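Local coordinates for protein type II restriction enzyme MspI (Moraxella sp., PDB 1SA3) that recognises the double-stranded DNA sequence 5'-CCGG-3' and cleaves it after the first cytosine, leaving fragments with terminal 5'-phosphates, at residues K193-R206 / V215-S227. Sequence-based numbering, arbitrary orientation.
Sequences KSEGNILHPDLLIR and VDVTIKNIDDYVS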
ATOM      1  N   LYS E 193     -15.199   4.340  -1.576  1.00 23.17           N
ATOM      2  CA  LYS E 193     -14.733   3.834  -0.293  1.00 25.03           C
ATOM      3  C   LYS E 193     -15.220   2.433   0.029  1.00 23.63           C
ATOM      4  O   LYS E 193     -16.343   2.053  -0.297  1.00 24.82           O
ATOM      5  CB  LYS E 193     -15.131   4.793   0.832  1.00 29.24           C
ATOM      6  CG  LYS E 193     -14.574   6.201   0.654  1.00 32.07           C
ATOM      7  CD  LYS E 193     -14.804   7.061   1.891  1.00 38.93           C
ATOM      8  CE  LYS E 193     -14.189   8.446   1.720  1.00 39.42           C
ATOM      9  NZ  LYS E 193     -14.233   9.242   2.974  1.00 42.24           N
ATOM     10  N   SER E 194     -14.350   1.666   0.672  1.00 20.02           N
ATOM     11  CA  SER E 194     -14.646   0.297   1.067  1.00 17.23           C
ATOM     12  C   SER E 194     -14.152   0.116   2.500  1.00 17.20           C
ATOM     13  O   SER E 194     -13.218   0.792   2.921  1.00 13.40           O
ATOM     14  CB  SER E 194     -13.920  -0.681   0.131  1.00 19.70           C
ATOM     15  OG  SER E 194     -13.995  -2.019   0.601  1.00 20.10           O
ATOM     16  N   GLU E 195     -14.789  -0.773   3.256  1.00 16.87           N
ATOM     17  CA  GLU E 195     -14.367  -1.027   4.635  1.00 19.84           C
ATOM     18  C   GLU E 195     -14.726  -2.455   5.007  1.00 20.90           C
ATOM     19  O   GLU E 195     -15.861  -2.898   4.792  1.00 15.73           O
ATOM     20  CB  GLU E 195     -15.044  -0.064   5.622  1.00 22.93           C
ATOM     21  CG  GLU E 195     -14.420  -0.073   7.025  1.00 27.55           C
ATOM     22  CD  GLU E 195     -15.306   0.565   8.093  1.00 33.36           C
ATOM     23  OE1 GLU E 195     -16.089  -0.164   8.747  1.00 34.95           O
ATOM     24  OE2 GLU E 195     -15.220   1.798   8.275  1.00 35.89           O
ATOM     25  N   GLY E 196     -13.749  -3.182   5.541  1.00 16.15           N
ATOM     26  CA  GLY E 196     -13.985  -4.556   5.948  1.00 17.54           C
ATOM     27  C   GLY E 196     -14.207  -5.555   4.826  1.00 17.46           C
ATOM     28  O   GLY E 196     -14.589  -6.697   5.081  1.00 19.54           O
ATOM     29  N   ASN E 197     -13.967  -5.145   3.588  1.00 16.22           N
ATOM     30  CA  ASN E 197     -14.145  -6.041   2.443  1.00 17.05           C
ATOM     31  C   ASN E 197     -12.777  -6.647   2.137  1.00 15.72           C
ATOM     32  O   ASN E 197     -11.849  -5.926   1.788  1.00 16.95           O
ATOM     33  CB  ASN E 197     -14.640  -5.253   1.228  1.00 17.59           C
ATOM     34  CG  ASN E 197     -14.995  -6.148   0.054  1.00 16.18           C
ATOM     35  OD1 ASN E 197     -14.351  -7.173  -0.184  1.00 16.58           O
ATOM     36  ND2 ASN E 197     -16.019  -5.756  -0.694  1.00 16.31           N
ATOM     37  N   ILE E 198     -12.655  -7.966   2.251  1.00 13.53           N
ATOM     38  CA  ILE E 198     -11.364  -8.620   2.025  1.00 14.97           C
ATOM     39  C   ILE E 198     -10.737  -8.374   0.645  1.00 16.58           C
ATOM     40  O   ILE E 198      -9.519  -8.487   0.485  1.00 16.93           O
ATOM     41  CB  ILE E 198     -11.471 -10.140   2.299  1.00 13.54           C
ATOM     42  CG1 ILE E 198     -10.069 -10.738   2.456  1.00 13.12           C
ATOM     43  CG2 ILE E 198     -12.236 -10.826   1.175  1.00 15.43           C
ATOM     44  CD1 ILE E 198     -10.083 -12.159   3.006  1.00 16.68           C
ATOM     45  N   LEU E 199     -11.551  -8.013  -0.344  1.00 15.31           N
ATOM     46  CA  LEU E 199     -11.036  -7.750  -1.688  1.00 15.21           C
ATOM     47  C   LEU E 199     -10.330  -6.394  -1.823  1.00 14.21           C
ATOM     48  O   LEU E 199      -9.649  -6.150  -2.816  1.00 13.99           O
ATOM     49  CB  LEU E 199     -12.174  -7.801  -2.715  1.00 15.36           C
ATOM     50  CG  LEU E 199     -12.932  -9.129  -2.806  1.00 18.04           C
ATOM     51  CD1 LEU E 199     -14.108  -8.987  -3.760  1.00 21.85           C
ATOM     52  CD2 LEU E 199     -11.981 -10.221  -3.280  1.00 16.75           C
ATOM     53  N   HIS E 200     -10.503  -5.518  -0.839  1.00 12.98           N
ATOM     54  CA  HIS E 200      -9.899  -4.179  -0.881  1.00 14.18           C
ATOM     55  C   HIS E 200      -9.231  -3.814   0.446  1.00 13.89           C
ATOM     56  O   HIS E 200      -9.898  -3.726   1.479  1.00 13.53           O
ATOM     57  CB  HIS E 200     -10.981  -3.143  -1.206  1.00 13.94           C
ATOM     58  CG  HIS E 200     -11.788  -3.486  -2.416  1.00 15.89           C
ATOM     59  ND1 HIS E 200     -11.258  -3.472  -3.691  1.00 16.75           N
ATOM     60  CD2 HIS E 200     -13.063  -3.930  -2.542  1.00 20.05           C
ATOM     61  CE1 HIS E 200     -12.170  -3.897  -4.546  1.00 19.90           C
ATOM     62  NE2 HIS E 200     -13.273  -4.182  -3.875  1.00 22.41           N
ATOM     63  N   PRO E 201      -7.910  -3.569   0.431  1.00 15.14           N
ATOM     64  CA  PRO E 201      -7.180  -3.210   1.658  1.00 14.14           C
ATOM     65  C   PRO E 201      -7.734  -1.936   2.293  1.00 14.04           C
ATOM     66  O   PRO E 201      -8.089  -0.991   1.579  1.00 12.70           O
ATOM     67  CB  PRO E 201      -5.743  -2.996   1.171  1.00 20.35           C
ATOM     68  CG  PRO E 201      -5.677  -3.738  -0.123  1.00 23.73           C
ATOM     69  CD  PRO E 201      -7.021  -3.520  -0.743  1.00 16.13           C
ATOM     70  N   ASP E 202      -7.794  -1.916   3.626  1.00 12.23           N
ATOM     71  CA  ASP E 202      -8.277  -0.764   4.380  1.00 12.59           C
ATOM     72  C   ASP E 202      -7.128   0.067   4.938  1.00 14.60           C
ATOM     73  O   ASP E 202      -7.293   1.252   5.241  1.00 10.92           O
ATOM     74  CB  ASP E 202      -9.159  -1.208   5.555  1.00 15.87           C
ATOM     75  CG  ASP E 202     -10.535  -1.662   5.115  1.00 17.87           C
ATOM     76  OD1 ASP E 202     -10.917  -1.359   3.964  1.00 17.92           O
ATOM     77  OD2 ASP E 202     -11.235  -2.309   5.922  1.00 16.97           O
ATOM     78  N   LEU E 203      -5.968  -0.567   5.084  1.00 12.54           N
ATOM     79  CA  LEU E 203      -4.790   0.101   5.613  1.00 15.50           C
ATOM     80  C   LEU E 203      -3.586  -0.194   4.735  1.00 12.32           C
ATOM     81  O   LEU E 203      -3.436  -1.304   4.233  1.00 13.31           O
ATOM     82  CB  LEU E 203      -4.474  -0.395   7.029  1.00 15.44           C
ATOM     83  CG  LEU E 203      -5.437  -0.131   8.185  1.00 16.20           C
ATOM     84  CD1 LEU E 203      -4.845  -0.743   9.458  1.00 14.00           C
ATOM     85  CD2 LEU E 203      -5.642   1.367   8.366  1.00 14.20           C
ATOM     86  N   LEU E 204      -2.733   0.807   4.555  1.00 12.88           N
ATOM     87  CA  LEU E 204      -1.519   0.648   3.768  1.00  9.63           C
ATOM     88  C   LEU E 204      -0.370   0.763   4.770  1.00 12.80           C
ATOM     89  O   LEU E 204      -0.159   1.822   5.385  1.00 14.45           O
ATOM     90  CB  LEU E 204      -1.410   1.751   2.710  1.00 12.46           C
ATOM     91  CG  LEU E 204      -2.656   1.937   1.835  1.00 10.28           C
ATOM     92  CD1 LEU E 204      -2.417   3.068   0.838  1.00 12.93           C
ATOM     93  CD2 LEU E 204      -2.983   0.616   1.102  1.00  9.85           C
ATOM     94  N   ILE E 205       0.344  -0.340   4.945  1.00  9.19           N
ATOM     95  CA  ILE E 205       1.462  -0.419   5.875  1.00 12.75           C
ATOM     96  C   ILE E 205       2.750  -0.352   5.073  1.00 11.05           C
ATOM     97  O   ILE E 205       2.960  -1.149   4.169  1.00 12.86           O
ATOM     98  CB  ILE E 205       1.417  -1.754   6.667  1.00 13.67           C
ATOM     99  CG1 ILE E 205       0.112  -1.832   7.463  1.00 13.94           C
ATOM    100  CG2 ILE E 205       2.623  -1.872   7.599  1.00 12.83           C
ATOM    101  CD1 ILE E 205      -0.060  -3.127   8.253  1.00 13.18           C
ATOM    102  N   ARG E 206       3.600   0.614   5.402  1.00 15.02           N
ATOM    103  CA  ARG E 206       4.865   0.789   4.701  1.00 14.45           C
ATOM    104  C   ARG E 206       6.053   0.768   5.656  1.00 16.26           C
ATOM    105  O   ARG E 206       6.242   1.696   6.444  1.00 15.32           O
ATOM    106  CB  ARG E 206       4.870   2.116   3.938  1.00 15.31           C
ATOM    107  CG  ARG E 206       3.772   2.260   2.896  1.00 17.79           C
ATOM    108  CD  ARG E 206       3.936   1.265   1.760  1.00 21.03           C
ATOM    109  NE  ARG E 206       2.923   1.461   0.728  1.00 25.41           N
ATOM    110  CZ  ARG E 206       2.818   2.556  -0.019  1.00 28.96           C
ATOM    111  NH1 ARG E 206       3.669   3.560   0.146  1.00 32.66           N
ATOM    112  NH2 ARG E 206       1.858   2.652  -0.927  1.00 32.90           N
ATOM    113  N   VAL E 215      13.830   0.627   9.903  1.00 20.10           N
ATOM    114  CA  VAL E 215      14.076   2.022  10.223  1.00 21.20           C
ATOM    115  C   VAL E 215      12.841   2.587  10.910  1.00 21.05           C
ATOM    116  O   VAL E 215      12.937   3.146  11.998  1.00 19.75           O
ATOM    117  CB  VAL E 215      14.390   2.846   8.975  1.00 20.85           C
ATOM    118  CG1 VAL E 215      14.610   4.306   9.359  1.00 24.11           C
ATOM    119  CG2 VAL E 215      15.640   2.287   8.298  1.00 24.18           C
ATOM    120  N   ASP E 216      11.678   2.415  10.288  1.00 17.00           N
ATOM    121  CA  ASP E 216      10.429   2.918  10.857  1.00 17.44           C
ATOM    122  C   ASP E 216       9.273   2.301  10.067  1.00 17.40           C
ATOM    123  O   ASP E 216       9.485   1.511   9.144  1.00 16.80           O
ATOM    124  CB  ASP E 216      10.375   4.446  10.716  1.00 19.63           C
ATOM    125  CG  ASP E 216       9.422   5.102  11.707  1.00 18.52           C
ATOM    126  OD1 ASP E 216       8.715   4.380  12.434  1.00 18.75           O
ATOM    127  OD2 ASP E 216       9.384   6.352  11.756  1.00 24.88           O
ATOM    128  N   VAL E 217       8.051   2.656  10.437  1.00 16.12           N
ATOM    129  CA  VAL E 217       6.889   2.164   9.715  1.00 14.83           C
ATOM    130  C   VAL E 217       5.856   3.277   9.662  1.00 15.24           C
ATOM    131  O   VAL E 217       5.791   4.126  10.549  1.00 16.94           O
ATOM    132  CB  VAL E 217       6.257   0.933  10.403  1.00 14.99           C
ATOM    133  CG1 VAL E 217       5.607   1.345  11.722  1.00 10.97           C
ATOM    134  CG2 VAL E 217       5.204   0.293   9.460  1.00 13.83           C
ATOM    135  N   THR E 218       5.061   3.279   8.602  1.00 14.62           N
ATOM    136  CA  THR E 218       4.012   4.265   8.446  1.00 17.25           C
ATOM    137  C   THR E 218       2.768   3.449   8.114  1.00 16.67           C
ATOM    138  O   THR E 218       2.825   2.549   7.272  1.00 13.80           O
ATOM    139  CB  THR E 218       4.343   5.253   7.310  1.00 21.01           C
ATOM    140  OG1 THR E 218       5.524   5.996   7.655  1.00 23.59           O
ATOM    141  CG2 THR E 218       3.210   6.218   7.108  1.00 25.83           C
ATOM    142  N   ILE E 219       1.663   3.736   8.797  1.00 13.50           N
ATOM    143  CA  ILE E 219       0.410   3.007   8.582  1.00 12.72           C
ATOM    144  C   ILE E 219      -0.710   4.017   8.386  1.00 13.57           C
ATOM    145  O   ILE E 219      -1.028   4.792   9.291  1.00 13.36           O
ATOM    146  CB  ILE E 219       0.088   2.089   9.792  1.00 11.39           C
ATOM    147  CG1 ILE E 219       1.253   1.105  10.008  1.00 13.53           C
ATOM    148  CG2 ILE E 219      -1.215   1.318   9.553  1.00  9.37           C
ATOM    149  CD1 ILE E 219       1.033   0.091  11.114  1.00 10.64           C
ATOM    150  N   LYS E 220      -1.306   3.998   7.199  1.00 12.34           N
ATOM    151  CA  LYS E 220      -2.375   4.933   6.867  1.00 14.20           C
ATOM    152  C   LYS E 220      -3.672   4.257   6.439  1.00 15.37           C
ATOM    153  O   LYS E 220      -3.630   3.276   5.704  1.00 12.40           O
ATOM    154  CB  LYS E 220      -1.918   5.825   5.714  1.00 15.52           C
ATOM    155  CG  LYS E 220      -0.733   6.727   6.012  1.00 21.77           C
ATOM    156  CD  LYS E 220      -1.158   8.012   6.703  1.00 25.87           C
ATOM    157  CE  LYS E 220       0.008   8.996   6.771  1.00 28.81           C
ATOM    158  NZ  LYS E 220      -0.383  10.329   7.323  1.00 25.50           N
ATOM    159  N   ASN E 221      -4.820   4.760   6.905  1.00 12.80           N
ATOM    160  CA  ASN E 221      -6.087   4.214   6.417  1.00 14.16           C
ATOM    161  C   ASN E 221      -6.224   4.852   5.020  1.00 14.36           C
ATOM    162  O   ASN E 221      -5.510   5.820   4.700  1.00 13.89           O
ATOM    163  CB  ASN E 221      -7.278   4.587   7.330  1.00 13.52           C
ATOM    164  CG  ASN E 221      -7.424   6.090   7.551  1.00 14.50           C
ATOM    165  OD1 ASN E 221      -7.522   6.867   6.603  1.00 15.66           O
ATOM    166  ND2 ASN E 221      -7.450   6.497   8.814  1.00 14.39           N
ATOM    167  N   ILE E 222      -7.120   4.333   4.187  1.00 12.69           N
ATOM    168  CA  ILE E 222      -7.249   4.855   2.832  1.00 16.59           C
ATOM    169  C   ILE E 222      -7.620   6.334   2.762  1.00 16.82           C
ATOM    170  O   ILE E 222      -7.047   7.072   1.962  1.00 16.75           O
ATOM    171  CB  ILE E 222      -8.253   4.019   2.003  1.00 15.70           C
ATOM    172  CG1 ILE E 222      -7.862   2.538   2.057  1.00 12.94           C
ATOM    173  CG2 ILE E 222      -8.247   4.477   0.551  1.00 16.17           C
ATOM    174  CD1 ILE E 222      -6.417   2.255   1.631  1.00 16.35           C
ATOM    175  N   ASP E 223      -8.567   6.774   3.590  1.00 18.10           N
ATOM    176  CA  ASP E 223      -8.959   8.184   3.576  1.00 19.02           C
ATOM    177  C   ASP E 223      -7.757   9.102   3.758  1.00 19.34           C
ATOM    178  O   ASP E 223      -7.564  10.039   2.983  1.00 18.60           O
ATOM    179  CB  ASP E 223      -9.989   8.485   4.676  1.00 22.83           C
ATOM    180  CG  ASP E 223     -11.389   8.024   4.315  1.00 25.36           C
ATOM    181  OD1 ASP E 223     -11.596   7.544   3.179  1.00 26.30           O
ATOM    182  OD2 ASP E 223     -12.284   8.147   5.176  1.00 28.03           O
ATOM    183  N   ASP E 224      -6.944   8.832   4.779  1.00 17.57           N
ATOM    184  CA  ASP E 224      -5.774   9.661   5.050  1.00 16.26           C
ATOM    185  C   ASP E 224      -4.726   9.590   3.954  1.00 18.65           C
ATOM    186  O   ASP E 224      -4.101  10.604   3.613  1.00 17.83           O
ATOM    187  CB  ASP E 224      -5.141   9.283   6.388  1.00 18.78           C
ATOM    188  CG  ASP E 224      -6.038   9.609   7.562  1.00 20.28           C
ATOM    189  OD1 ASP E 224      -7.036  10.328   7.368  1.00 23.17           O
ATOM    190  OD2 ASP E 224      -5.746   9.157   8.683  1.00 19.72           O
ATOM    191  N   TYR E 225      -4.522   8.400   3.397  1.00 13.95           N
ATOM    192  CA  TYR E 225      -3.539   8.253   2.333  1.00 14.61           C
ATOM    193  C   TYR E 225      -3.954   9.140   1.158  1.00 15.68           C
ATOM    194  O   TYR E 225      -3.132   9.865   0.590  1.00 17.70           O
ATOM    195  CB  TYR E 225      -3.461   6.796   1.868  1.00 13.91           C
ATOM    196  CG  TYR E 225      -2.508   6.586   0.711  1.00 11.61           C
ATOM    197  CD1 TYR E 225      -1.129   6.466   0.925  1.00 13.42           C
ATOM    198  CD2 TYR E 225      -2.980   6.521  -0.604  1.00 15.83           C
ATOM    199  CE1 TYR E 225      -0.245   6.281  -0.140  1.00 14.78           C
ATOM    200  CE2 TYR E 225      -2.103   6.337  -1.674  1.00 14.49           C
ATOM    201  CZ  TYR E 225      -0.740   6.217  -1.437  1.00 13.93           C
ATOM    202  OH  TYR E 225       0.126   6.017  -2.494  1.00 14.59           O
ATOM    203  N   VAL E 226      -5.234   9.073   0.801  1.00 16.60           N
ATOM    204  CA  VAL E 226      -5.757   9.874  -0.305  1.00 19.08           C
ATOM    205  C   VAL E 226      -5.555  11.364  -0.019  1.00 20.21           C
ATOM    206  O   VAL E 226      -5.069  12.105  -0.869  1.00 18.78           O
ATOM    207  CB  VAL E 226      -7.262   9.591  -0.537  1.00 20.02           C
ATOM    208  CG1 VAL E 226      -7.841  10.583  -1.556  1.00 24.67           C
ATOM    209  CG2 VAL E 226      -7.449   8.161  -1.036  1.00 19.20           C
ATOM    210  N   SER E 227      -5.925  11.799   1.182  1.00 19.59           N
ATOM    211  CA  SER E 227      -5.754  13.201   1.556  1.00 23.08           C
ATOM    212  C   SER E 227      -4.300  13.616   1.407  1.00 23.35           C
ATOM    213  O   SER E 227      -4.009  14.698   0.895  1.00 26.60           O
ATOM    214  CB  SER E 227      -6.200  13.434   3.000  1.00 24.60           C
ATOM    215  OG  SER E 227      -7.589  13.194   3.143  1.00 33.02           O
TER
HETATM  216  O   HOH W   1      -9.512   2.460   5.560  1.00 17.03           O
HETATM  217  O   HOH W   2       1.616   3.959   5.034  1.00 16.78           O
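Leu204 and Lys220 exchange two backbone hydrogen bonds, as do Arg206 and Thr218, which pairs 203-206 with 215-221 inside the antiparallel hairpin of strands 203-210 and 213-221; the axes of the paired segments run at 168°. Leu204 N to Lys220 O spans 2.9 Å and Arg206 N to Thr218 O 2.8 Å, both nearly straight. Leu203-Asn221 and Ile205-Ile219 are the intervening non-hydrogen-bonded pairs. Beyond the last bridge the pairing frays: Ile222 N reaches Asp202 O only weakly, and a water also bonds that oxygen.

Apolar contacts occupy both faces. On one, Ile205 and Ile219 lie side by side, Ile205 CG1 to Ile219 CG2 4.0 Å, and Leu203 CD2 sits 3.5 Å from Asn221 CA; Leu66 of helix 57-69 touches Leu203 and Ile219. On the other, Leu204 meets the helix that follows the hairpin. With its CG anti to the carbonyl carbon (chi1 -51°), Leu204 CD1 comes over a face of the Tyr225 ring, 3.6 Å from the centroid and 16° off the normal, a CH-pi contact. Leu204 CG lies 3.8 Å from Ile222 CD1, the two side chains crossing at about a right angle.

Polar ends complete the contact. Asn221 is the N-cap, its OD1 accepting from Asp224 N at 2.7 Å. Lys193, extended beyond CG, brings NZ to Asp223 OD2 at 3.1 Å in a salt bridge with weak hydrogen-bond geometry; Arg184 also binds this carboxylate. Arg206 NH1 forms a salt bridge to Gly262 OXT, to which Tyr225 OH is also hydrogen-bonded.

Together, four backbone bonds, three of them nearly straight, set the hairpin register in this PDDEXK-clan nuclease, while Leu204, Ile222 and Tyr225 join the edge strand's succeeding helix to the sheet, and salt bridges tie in Lys193 and the chain terminus.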